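PDB 4WTP: beta-1,3-glucanosyltransferase, which belongs to the family 17 glycosyl hydrolases and folds as a beta/alpha barrel of eight parallel strands ringed by helices. Local coordinates for residues F37-Y42 and D260-A266; V168-F172 and H206-V210; F182-F188 and P218-T224. All coordinates share one frame; numbering follows the deposited sequence.

Contact 1 (F37-Y42 and D260-A266); sequences FYGINY and DLLYFSA
N41 meets Y263 and A266, Y38 meets D260, and N41 and Y38 lose more surface here than any other residue. N41 grips 263-266 through backbone and side chain. Its N donates to Y263 O at 2.9 Å, and its O takes the amide of A266, A266 N lying 2.9 Å from N41 O. With CG anti to the carbonyl carbon (chi1 -73°), the N41 amide folds back beside its own backbone N, and ND2 makes a weak second bond to Y263 O at 3.2 Å. The stronger partners of the amide lie elsewhere: ND2 donates to S222 O, and OD1 accepts from R70. L262 crosses this side chain at about a right angle.

At Y38 the contact is made by a ring face. D260 lies over it, CB standing 3.6 Å from the ring centroid almost on the normal, and the carboxylate runs on nearly parallel to the ring, planes 6° apart, with CG 3.5 Å from Y38 CE1. The polar ends point to others: D260 OD2 forms a salt bridge with K220, and Y38 OH bonds Y95. L262 CD2 meets the edge of the same ring and lies 3.7 Å from G39 CA, where the glycine brings no side chain of its own.

Between these ends the backbones pair as parallel strands, G39 with L262 and I40 with Y263, Y263 N donating to G39 O at 3.1 Å. On the face of I40 and Y263, the F37 ring leans obliquely on Y263 CB. Past the pairing, the peptide between F264 and S265 is cis, consistent with the non-proline cis peptide known after the last strand in many related glycosidases. Joining strand 39-41 to strand 262-263, first to last, is the closure of a TIM barrel.

Contact 2 (V168-F172 and H206-V210); sequences VYYKF and HYDQV
Y169 holds CG between its backbone N and carbonyl carbon (chi1 72°), while H206 sets its imidazole beside its own N, anti to the carbonyl carbon (chi1 -68°); the two rings thus meet face to face. The contact belongs to the outer layer of the beta/alpha barrel, where the loop after strand 163-167 packs on helix 196-212. The ring planes are 12° apart and the centroids 4.0 Å. The stack is slipped: Y169 CE2 sits above the middle of the imidazole, 3.5 Å from H206 CE1, whereas the imidazole lies toward the rim of the larger ring.

The far face of the Y169 ring is occupied as well. The type I turn from V168 to K171, closed by K171 N to V168 O, brings Y170 CD1 over its centre, so the phenol is sandwiched between the next residue of its own loop and the helix. Beside the stack, Q209 runs alongside Y169 in the same direction, its CB 3.8 Å from Y169 CD1. The imidazole is also fixed at its polar end, since H206 NE2 is hydrogen-bonded to E192.

One helical turn on from H206, V210 divides its two methyls between Y169 and F172. CG2 packs 3.6 Å from Y169 CA and also meets its CB. The side chain reaches inward too, touching L183 and M185 of strand 182-186, and F172 rests on L183 as well. The other methyl, V210 CG1, lies over a face of the F172 ring, 4.0 Å from F172 CD2.

Contact 3 (F182-F188 and P218-T224); sequences FLMMNAF and PVKISET
E223 and N186 face one another across two neighbouring parallel strands, and the glutamate meets something at every step of its length. Its CB lies between N186 OD1 and the F188 ring, 3.9 Å from F188 CZ. CG, anti to the carbonyl carbon (chi1 -63°), passes 3.5 Å from N186 OD1. The chain then runs on extended, and the carboxylate arrives flat against the asparagine amide, the two planes 8° apart. OE1 is at the edge of the F188 ring, in its plane, 3.4 Å from F188 CE1. OE2 accepts from a water that also donates to N186 OD1.

A beta bulge shapes the backbone here. M185 pairs with I221, but N186 with E223, so that S222 is the extra residue. M185 O takes S222 N at 2.9 Å, from well above the carbonyl plane, and E223 N more weakly. In one of the two conformers of S222, OG donates to N186 OD1 at 2.6 Å. Beyond the bulge A187 N returns to E223 O, and T224 OG1 donates to A187 O at 2.6 Å, while T224 CA lies over the face of the F188 ring.

Before the bulge the register is regular, K220 N bonding L183 O at 2.8 Å, as expected of the two strands of a beta-alpha-beta unit linked through helix 196-212. There K220, in the conformer described, brings CE over one face of the F182 ring, CD passing 3.8 Å from F182 CE2, and NZ pairs with D260.

With OD1 receiving the water and, in that conformer of S222, a hydroxyl, and ND2 donating to S132 and E133, the rotation of the N186 amide is probably settled. That amide, the ring edge and the shared water together constrain how the E223 carboxylate can turn.

Contacts 1 and 3 belong to one barrel wall, their centres about 11 Å apart: strand 262-263 continues the sheet from strand 219-223, with L262 N 2.8 Å from I221 O, a probable hydrogen bond. In the conformer described, K220 NZ reaches D260 OD2 at 2.6 Å, joining contact 1 to contact 3. Contact 2 lies outside that wall, its centre about 8 Å from contact 3; Y207 OH, 2.9 Å from V219 O, ties helix to strand. Contacts 1 and 2 do not touch, their nearest atoms being about 6 Å apart. N41 and E223 touch near the C-terminal ends of their strands, the end that carries the active site in related barrels.

Contact 1 (F37-Y42 and D260-A266)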
loop_
_atom_site.group_PDB
_atom_site.type_symbol
_atom_site.label_atom_id
_atom_site.label_comp_id
_atom_site.label_asym_id
_atom_site.label_seq_id
_atom_site.Cartn_x
_atom_site.Cartn_y
_atom_site.Cartn_z
ATOM N N PHE A 37 3.482 -10.912 -7.146
ATOM C CA PHE A 37 3.472 -9.795 -6.193
ATOM C C PHE A 37 3.392 -10.325 -4.784
ATOM O O PHE A 37 2.528 -11.155 -4.483
ATOM C CB PHE A 37 2.235 -8.919 -6.402
ATOM C CG PHE A 37 2.188 -8.208 -7.724
ATOM C CD1 PHE A 37 2.767 -6.949 -7.906
ATOM C CD2 PHE A 37 1.476 -8.771 -8.790
ATOM C CE1 PHE A 37 2.678 -6.311 -9.127
ATOM C CE2 PHE A 37 1.371 -8.123 -10.007
ATOM C CZ PHE A 37 1.989 -6.897 -10.177
ATOM N N TYR A 38 4.233 -9.805 -3.892
ATOM C CA TYR A 38 4.048 -10.055 -2.469
ATOM C C TYR A 38 2.614 -9.618 -2.078
ATOM O O TYR A 38 1.889 -10.331 -1.367
ATOM C CB TYR A 38 5.099 -9.291 -1.654
ATOM C CG TYR A 38 4.823 -9.325 -0.175
ATOM C CD1 TYR A 38 5.192 -10.426 0.594
ATOM C CD2 TYR A 38 4.202 -8.246 0.464
ATOM C CE1 TYR A 38 4.929 -10.457 1.949
ATOM C CE2 TYR A 38 3.945 -8.282 1.821
ATOM C CZ TYR A 38 4.306 -9.387 2.561
ATOM O OH TYR A 38 4.043 -9.408 3.919
ATOM N N GLY A 39 2.209 -8.440 -2.537
ATOM C CA GLY A 39 0.832 -7.997 -2.367
ATOM C C GLY A 39 0.562 -6.804 -3.240
ATOM O O GLY A 39 1.489 -6.234 -3.807
ATOM N N ILE A 40 -0.712 -6.441 -3.381
ATOM C CA ILE A 40 -1.094 -5.324 -4.253
ATOM C C ILE A 40 -2.068 -4.403 -3.525
ATOM O O ILE A 40 -3.037 -4.853 -2.861
ATOM C CB ILE A 40 -1.736 -5.834 -5.570
ATOM C CG1 ILE A 40 -0.837 -6.814 -6.313
ATOM C CG2 ILE A 40 -1.967 -4.687 -6.523
ATOM C CD1 ILE A 40 -1.510 -7.485 -7.493
ATOM N N ASN A 41 -1.809 -3.099 -3.645
ATOM C CA ASN A 41 -2.682 -2.086 -3.118
ATOM C C ASN A 41 -4.006 -2.054 -3.877
ATOM O O ASN A 41 -4.008 -2.098 -5.109
ATOM C CB ASN A 41 -1.999 -0.726 -3.189
ATOM C CG ASN A 41 -0.897 -0.605 -2.148
ATOM O OD1 ASN A 41 -1.138 -0.749 -0.941
ATOM N ND2 ASN A 41 0.317 -0.388 -2.599
ATOM N N TYR A 42 -5.103 -1.955 -3.137
ATOM C CA TYR A 42 -6.436 -2.014 -3.710
ATOM C C TYR A 42 -7.227 -0.787 -3.334
ATOM O O TYR A 42 -7.613 -0.629 -2.179
ATOM C CB TYR A 42 -7.129 -3.314 -3.250
ATOM C CG TYR A 42 -8.564 -3.422 -3.684
ATOM C CD1 TYR A 42 -8.879 -3.710 -5.004
ATOM C CD2 TYR A 42 -9.607 -3.201 -2.779
ATOM C CE1 TYR A 42 -10.196 -3.810 -5.419
ATOM C CE2 TYR A 42 -10.940 -3.304 -3.170
ATOM C CZ TYR A 42 -11.225 -3.631 -4.491
ATOM O OH TYR A 42 -12.532 -3.735 -4.912
ATOM N N ASP A 260 9.761 -7.017 1.060
ATOM C CA ASP A 260 8.314 -7.161 0.858
ATOM C C ASP A 260 7.729 -5.855 0.305
ATOM O O ASP A 260 7.919 -4.788 0.894
ATOM C CB ASP A 260 7.587 -7.542 2.168
ATOM C CG ASP A 260 7.987 -8.899 2.729
ATOM O OD1 ASP A 260 8.523 -9.743 1.983
ATOM O OD2 ASP A 260 7.695 -9.086 3.922
ATOM N N LEU A 261 7.029 -5.977 -0.824
ATOM C CA LEU A 261 6.494 -4.839 -1.550
ATOM C C LEU A 261 4.993 -4.968 -1.810
ATOM O O LEU A 261 4.540 -6.013 -2.305
ATOM C CB LEU A 261 7.206 -4.733 -2.909
ATOM C CG LEU A 261 6.526 -3.879 -3.985
ATOM C CD1 LEU A 261 6.592 -2.430 -3.566
ATOM C CD2 LEU A 261 7.179 -4.111 -5.342
ATOM N N LEU A 262 4.249 -3.902 -1.531
ATOM C CA LEU A 262 2.849 -3.794 -1.977
ATOM C C LEU A 262 2.855 -2.861 -3.186
ATOM O O LEU A 262 3.148 -1.651 -3.047
ATOM C CB LEU A 262 1.982 -3.196 -0.865
ATOM C CG LEU A 262 1.949 -4.016 0.427
ATOM C CD1 LEU A 262 1.146 -3.256 1.490
ATOM C CD2 LEU A 262 1.420 -5.435 0.172
ATOM N N TYR A 263 2.564 -3.417 -4.353
ATOM C CA TYR A 263 2.634 -2.623 -5.580
ATOM C C TYR A 263 1.413 -1.703 -5.714
ATOM O O TYR A 263 0.308 -2.075 -5.329
ATOM C CB TYR A 263 2.764 -3.555 -6.791
ATOM C CG TYR A 263 3.144 -2.782 -8.030
ATOM C CD1 TYR A 263 4.471 -2.400 -8.267
ATOM C CD2 TYR A 263 2.169 -2.342 -8.918
ATOM C CE1 TYR A 263 4.815 -1.618 -9.354
ATOM C CE2 TYR A 263 2.506 -1.554 -10.008
ATOM C CZ TYR A 263 3.822 -1.199 -10.211
ATOM O OH TYR A 263 4.169 -0.373 -11.261
ATOM N N PHE A 264 1.624 -0.505 -6.249
ATOM C CA PHE A 264 0.534 0.470 -6.431
ATOM C C PHE A 264 0.261 0.650 -7.925
ATOM O O PHE A 264 1.132 1.172 -8.623
ATOM C CB PHE A 264 0.940 1.829 -5.816
ATOM C CG PHE A 264 -0.181 2.815 -5.780
ATOM C CD1 PHE A 264 -0.419 3.673 -6.870
ATOM C CD2 PHE A 264 -1.058 2.838 -4.697
ATOM C CE1 PHE A 264 -1.492 4.561 -6.852
ATOM C CE2 PHE A 264 -2.130 3.724 -4.680
ATOM C CZ PHE A 264 -2.355 4.581 -5.762
ATOM N N SER A 265 -0.893 0.250 -8.434
ATOM C CA SER A 265 -2.015 -0.305 -7.660
ATOM C C SER A 265 -2.662 -1.394 -8.517
ATOM O O SER A 265 -2.225 -1.656 -9.644
ATOM C CB SER A 265 -3.055 0.808 -7.375
ATOM O OG SER A 265 -3.617 1.324 -8.577
ATOM N N ALA A 266 -3.704 -2.030 -7.978
ATOM C CA ALA A 266 -4.356 -3.119 -8.685
ATOM C C ALA A 266 -4.995 -2.674 -10.016
ATOM O O ALA A 266 -4.732 -3.266 -11.073
ATOM C CB ALA A 266 -5.401 -3.781 -7.779
HETATM O O HOH W 1 4.676 -6.735 -5.020
#

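Contact 2 (V168-F172 and H206-V210)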
loop_
_atom_site.group_PDB
_atom_site.type_symbol
_atom_site.label_atom_id
_atom_site.label_comp_id
_atom_site.label_asym_id
_atom_site.label_seq_id
_atom_site.Cartn_x
_atom_site.Cartn_y
_atom_site.Cartn_z
ATOM N N VAL A 168 6.886 8.771 3.642
ATOM C CA VAL A 168 7.961 9.000 2.692
ATOM C C VAL A 168 9.305 8.774 3.348
ATOM O O VAL A 168 9.398 8.671 4.587
ATOM C CB VAL A 168 7.878 10.405 2.072
ATOM C CG1 VAL A 168 6.574 10.534 1.322
ATOM C CG2 VAL A 168 8.018 11.487 3.135
ATOM N N TYR A 169 10.355 8.683 2.541
ATOM C CA TYR A 169 11.599 8.104 3.042
ATOM C C TYR A 169 12.301 8.928 4.122
ATOM O O TYR A 169 13.097 8.375 4.891
ATOM C CB TYR A 169 12.552 7.770 1.903
ATOM C CG TYR A 169 13.187 8.965 1.217
ATOM C CD1 TYR A 169 14.392 9.510 1.686
ATOM C CD2 TYR A 169 12.596 9.523 0.087
ATOM C CE1 TYR A 169 14.973 10.600 1.043
ATOM C CE2 TYR A 169 13.162 10.614 -0.557
ATOM C CZ TYR A 169 14.348 11.142 -0.067
ATOM O OH TYR A 169 14.923 12.209 -0.707
ATOM N N TYR A 170 11.974 10.219 4.179
ATOM C CA TYR A 170 12.599 11.143 5.126
ATOM C C TYR A 170 11.683 11.478 6.326
ATOM O O TYR A 170 11.955 12.434 7.060
ATOM C CB TYR A 170 13.039 12.405 4.359
ATOM C CG TYR A 170 11.943 13.056 3.541
ATOM C CD1 TYR A 170 11.695 12.669 2.213
ATOM C CD2 TYR A 170 11.167 14.071 4.082
ATOM C CE1 TYR A 170 10.695 13.270 1.466
ATOM C CE2 TYR A 170 10.151 14.668 3.351
ATOM C CZ TYR A 170 9.935 14.290 2.037
ATOM O OH TYR A 170 8.925 14.882 1.314
ATOM N N LYS A 171 10.597 10.732 6.530
ATOM C CA LYS A 171 9.647 10.991 7.630
ATOM C C LYS A 171 9.464 9.790 8.577
ATOM O O LYS A 171 8.352 9.353 8.876
ATOM C CB LYS A 171 8.296 11.381 7.062
ATOM C CG LYS A 171 8.238 12.784 6.505
ATOM C CD LYS A 171 8.550 13.823 7.566
ATOM C CE LYS A 171 8.248 15.192 7.009
ATOM N NZ LYS A 171 8.497 16.237 8.033
ATOM N N PHE A 172 10.579 9.276 9.056
ATOM C CA PHE A 172 10.571 8.214 10.063
ATOM C C PHE A 172 11.391 8.649 11.296
ATOM O O PHE A 172 12.487 8.160 11.522
ATOM C CB PHE A 172 11.076 6.907 9.474
ATOM C CG PHE A 172 10.048 6.217 8.616
ATOM C CD1 PHE A 172 9.070 5.415 9.215
ATOM C CD2 PHE A 172 10.035 6.381 7.220
ATOM C CE1 PHE A 172 8.105 4.767 8.434
ATOM C CE2 PHE A 172 9.073 5.735 6.449
ATOM C CZ PHE A 172 8.110 4.955 7.057
ATOM N N HIS A 206 16.192 5.218 -1.822
ATOM C CA HIS A 206 15.257 5.734 -0.823
ATOM C C HIS A 206 14.975 4.670 0.226
ATOM O O HIS A 206 14.951 4.987 1.433
ATOM C CB HIS A 206 13.964 6.210 -1.477
ATOM C CG HIS A 206 14.124 7.419 -2.338
ATOM N ND1 HIS A 206 15.231 8.189 -2.329
ATOM C CD2 HIS A 206 13.246 8.004 -3.228
ATOM C CE1 HIS A 206 15.064 9.216 -3.192
ATOM N NE2 HIS A 206 13.855 9.093 -3.749
ATOM N N TYR A 207 14.854 3.403 -0.202
ATOM C CA TYR A 207 14.690 2.313 0.742
ATOM C C TYR A 207 15.839 2.284 1.741
ATOM O O TYR A 207 15.616 2.125 2.925
ATOM C CB TYR A 207 14.592 0.988 -0.025
ATOM C CG TYR A 207 14.515 -0.226 0.850
ATOM C CD1 TYR A 207 13.289 -0.628 1.375
ATOM C CD2 TYR A 207 15.670 -0.950 1.195
ATOM C CE1 TYR A 207 13.193 -1.718 2.200
ATOM C CE2 TYR A 207 15.576 -2.051 2.042
ATOM C CZ TYR A 207 14.324 -2.440 2.528
ATOM O OH TYR A 207 14.188 -3.522 3.389
ATOM N N ASP A 208 17.059 2.475 1.253
ATOM C CA ASP A 208 18.215 2.418 2.155
ATOM C C ASP A 208 18.185 3.551 3.170
ATOM O O ASP A 208 18.659 3.371 4.291
ATOM C CB ASP A 208 19.518 2.438 1.359
ATOM C CG ASP A 208 19.778 1.132 0.636
ATOM O OD1 ASP A 208 19.163 0.105 1.014
ATOM O OD2 ASP A 208 20.623 1.139 -0.274
ATOM N N GLN A 209 17.636 4.704 2.800
ATOM C CA GLN A 209 17.463 5.795 3.772
ATOM C C GLN A 209 16.473 5.409 4.872
ATOM O O GLN A 209 16.645 5.769 6.033
ATOM C CB GLN A 209 17.004 7.088 3.091
ATOM C CG GLN A 209 18.037 7.641 2.124
ATOM C CD GLN A 209 19.223 8.262 2.842
ATOM O OE1 GLN A 209 19.103 8.730 3.981
ATOM N NE2 GLN A 209 20.377 8.267 2.184
ATOM N N VAL A 210 15.430 4.664 4.521
ATOM C CA VAL A 210 14.492 4.205 5.528
ATOM C C VAL A 210 15.160 3.161 6.419
ATOM O O VAL A 210 14.963 3.161 7.643
ATOM C CB VAL A 210 13.179 3.683 4.926
ATOM C CG1 VAL A 210 12.224 3.217 6.029
ATOM C CG2 VAL A 210 12.519 4.774 4.119
#

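Contact 3 (F182-F188 and P218-T224)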
loop_
_atom_site.group_PDB
_atom_site.type_symbol
_atom_site.label_atom_id
_atom_site.label_comp_id
_atom_site.label_asym_id
_atom_site.label_seq_id
_atom_site.Cartn_x
_atom_site.Cartn_y
_atom_site.Cartn_z
ATOM N N PHE A 182 7.341 -2.692 12.365
ATOM C CA PHE A 182 8.092 -2.540 11.125
ATOM C C PHE A 182 7.721 -1.224 10.453
ATOM O O PHE A 182 6.717 -0.589 10.785
ATOM C CB PHE A 182 7.906 -3.737 10.167
ATOM C CG PHE A 182 6.480 -3.976 9.734
ATOM C CD1 PHE A 182 5.553 -4.579 10.581
ATOM C CD2 PHE A 182 6.053 -3.569 8.472
ATOM C CE1 PHE A 182 4.238 -4.787 10.167
ATOM C CE2 PHE A 182 4.756 -3.807 8.042
ATOM C CZ PHE A 182 3.839 -4.397 8.896
ATOM N N LEU A 183 8.535 -0.815 9.480
ATOM C CA LEU A 183 8.324 0.431 8.752
ATOM C C LEU A 183 7.839 0.110 7.358
ATOM O O LEU A 183 8.226 -0.920 6.790
ATOM C CB LEU A 183 9.643 1.182 8.638
ATOM C CG LEU A 183 10.324 1.759 9.882
ATOM C CD1 LEU A 183 10.859 0.672 10.793
ATOM C CD2 LEU A 183 11.418 2.725 9.495
ATOM N N MET A 184 7.027 0.997 6.781
ATOM C CA MET A 184 6.664 0.831 5.373
ATOM C C MET A 184 6.865 2.139 4.621
ATOM O O MET A 184 6.347 3.197 5.002
ATOM C CB MET A 184 5.213 0.382 5.201
ATOM C CG MET A 184 4.835 -0.893 5.937
ATOM S SD MET A 184 3.253 -1.701 5.351
ATOM C CE MET A 184 3.912 -2.674 3.963
ATOM N N MET A 185 7.615 2.069 3.549
ATOM C CA MET A 185 7.899 3.228 2.712
ATOM C C MET A 185 6.942 3.427 1.550
ATOM O O MET A 185 6.655 2.532 0.823
ATOM C CB MET A 185 9.297 3.063 2.137
ATOM C CG MET A 185 9.806 4.281 1.334
ATOM S SD MET A 185 11.517 4.143 0.569
ATOM C CE MET A 185 11.258 2.900 -0.772
ATOM N N ASN A 186 6.509 4.669 1.388
ATOM C CA ASN A 186 5.819 5.064 0.144
ATOM C C ASN A 186 6.828 5.869 -0.632
ATOM O O ASN A 186 7.383 6.845 -0.093
ATOM C CB ASN A 186 4.655 6.011 0.430
ATOM C CG ASN A 186 3.543 5.404 1.257
ATOM O OD1 ASN A 186 3.368 4.202 1.346
ATOM N ND2 ASN A 186 2.726 6.277 1.816
ATOM N N ALA A 187 7.076 5.518 -1.887
ATOM C CA ALA A 187 8.016 6.308 -2.693
ATOM C C ALA A 187 7.639 6.184 -4.145
ATOM O O ALA A 187 7.468 5.064 -4.648
ATOM C CB ALA A 187 9.451 5.821 -2.480
ATOM N N PHE A 188 7.591 7.310 -4.845
ATOM C CA PHE A 188 7.326 7.333 -6.270
ATOM C C PHE A 188 8.343 8.189 -6.991
ATOM O O PHE A 188 8.155 9.416 -7.107
ATOM C CB PHE A 188 5.945 7.920 -6.542
ATOM C CG PHE A 188 4.806 7.042 -6.078
ATOM C CD1 PHE A 188 4.368 7.107 -4.743
ATOM C CD2 PHE A 188 4.147 6.180 -6.977
ATOM C CE1 PHE A 188 3.318 6.310 -4.305
ATOM C CE2 PHE A 188 3.077 5.392 -6.539
ATOM C CZ PHE A 188 2.680 5.457 -5.206
ATOM N N PRO A 218 12.393 -4.323 10.675
ATOM C CA PRO A 218 12.156 -4.612 9.244
ATOM C C PRO A 218 11.560 -3.430 8.502
ATOM O O PRO A 218 10.742 -2.667 9.069
ATOM C CB PRO A 218 11.171 -5.775 9.281
ATOM C CG PRO A 218 11.379 -6.440 10.609
ATOM C CD PRO A 218 11.708 -5.288 11.549
ATOM N N VAL A 219 11.965 -3.296 7.234
ATOM C CA VAL A 219 11.459 -2.256 6.365
ATOM C C VAL A 219 10.813 -2.888 5.133
ATOM O O VAL A 219 11.448 -3.647 4.404
ATOM C CB VAL A 219 12.586 -1.279 5.904
ATOM C CG1 VAL A 219 11.985 -0.196 5.039
ATOM C CG2 VAL A 219 13.276 -0.641 7.122
ATOM N N LYS A 220 9.546 -2.560 4.897
ATOM C CA LYS A 220 8.816 -3.022 3.732
ATOM C C LYS A 220 8.451 -1.800 2.892
ATOM O O LYS A 220 8.637 -0.655 3.313
ATOM C CB LYS A 220 7.559 -3.793 4.172
ATOM C CG LYS A 220 7.874 -4.922 5.148
ATOM C CD LYS A 220 6.662 -5.786 5.450
ATOM C CE LYS A 220 7.012 -6.844 6.475
ATOM N NZ LYS A 220 6.425 -8.136 6.043
ATOM N N ILE A 221 7.944 -2.046 1.693
ATOM C CA ILE A 221 7.503 -0.952 0.807
ATOM C C ILE A 221 5.988 -1.005 0.706
ATOM O O ILE A 221 5.436 -1.975 0.191
ATOM C CB ILE A 221 8.213 -1.004 -0.559
ATOM C CG1 ILE A 221 9.737 -0.887 -0.363
ATOM C CG2 ILE A 221 7.687 0.092 -1.481
ATOM C CD1 ILE A 221 10.539 -1.021 -1.645
ATOM N N SER A 222 5.303 0.032 1.182
ATOM C CA SER A 222 3.845 0.042 1.142
ATOM C C SER A 222 3.268 0.557 -0.169
ATOM O O SER A 222 2.140 0.218 -0.494
ATOM C CB SER A 222 3.285 0.834 2.313
ATOM O OG SER A 222 4.106 1.958 2.525
ATOM N N GLU A 223 4.030 1.370 -0.903
ATOM C CA GLU A 223 3.542 1.872 -2.199
ATOM C C GLU A 223 4.702 2.267 -3.091
ATOM O O GLU A 223 5.608 3.028 -2.662
ATOM C CB GLU A 223 2.691 3.153 -2.076
ATOM C CG GLU A 223 1.397 3.114 -1.315
ATOM C CD GLU A 223 0.816 4.495 -1.152
ATOM O OE1 GLU A 223 1.433 5.479 -1.576
ATOM O OE2 GLU A 223 -0.226 4.625 -0.532
ATOM N N THR A 224 4.629 1.824 -4.353
ATOM C CA THR A 224 5.352 2.457 -5.452
ATOM C C THR A 224 4.687 1.965 -6.735
ATOM O O THR A 224 4.043 0.909 -6.748
ATOM C CB THR A 224 6.850 2.127 -5.467
ATOM O OG1 THR A 224 7.479 3.045 -6.360
ATOM C CG2 THR A 224 7.117 0.711 -5.993
HETATM O O HOH W 2 0.692 3.487 1.994
#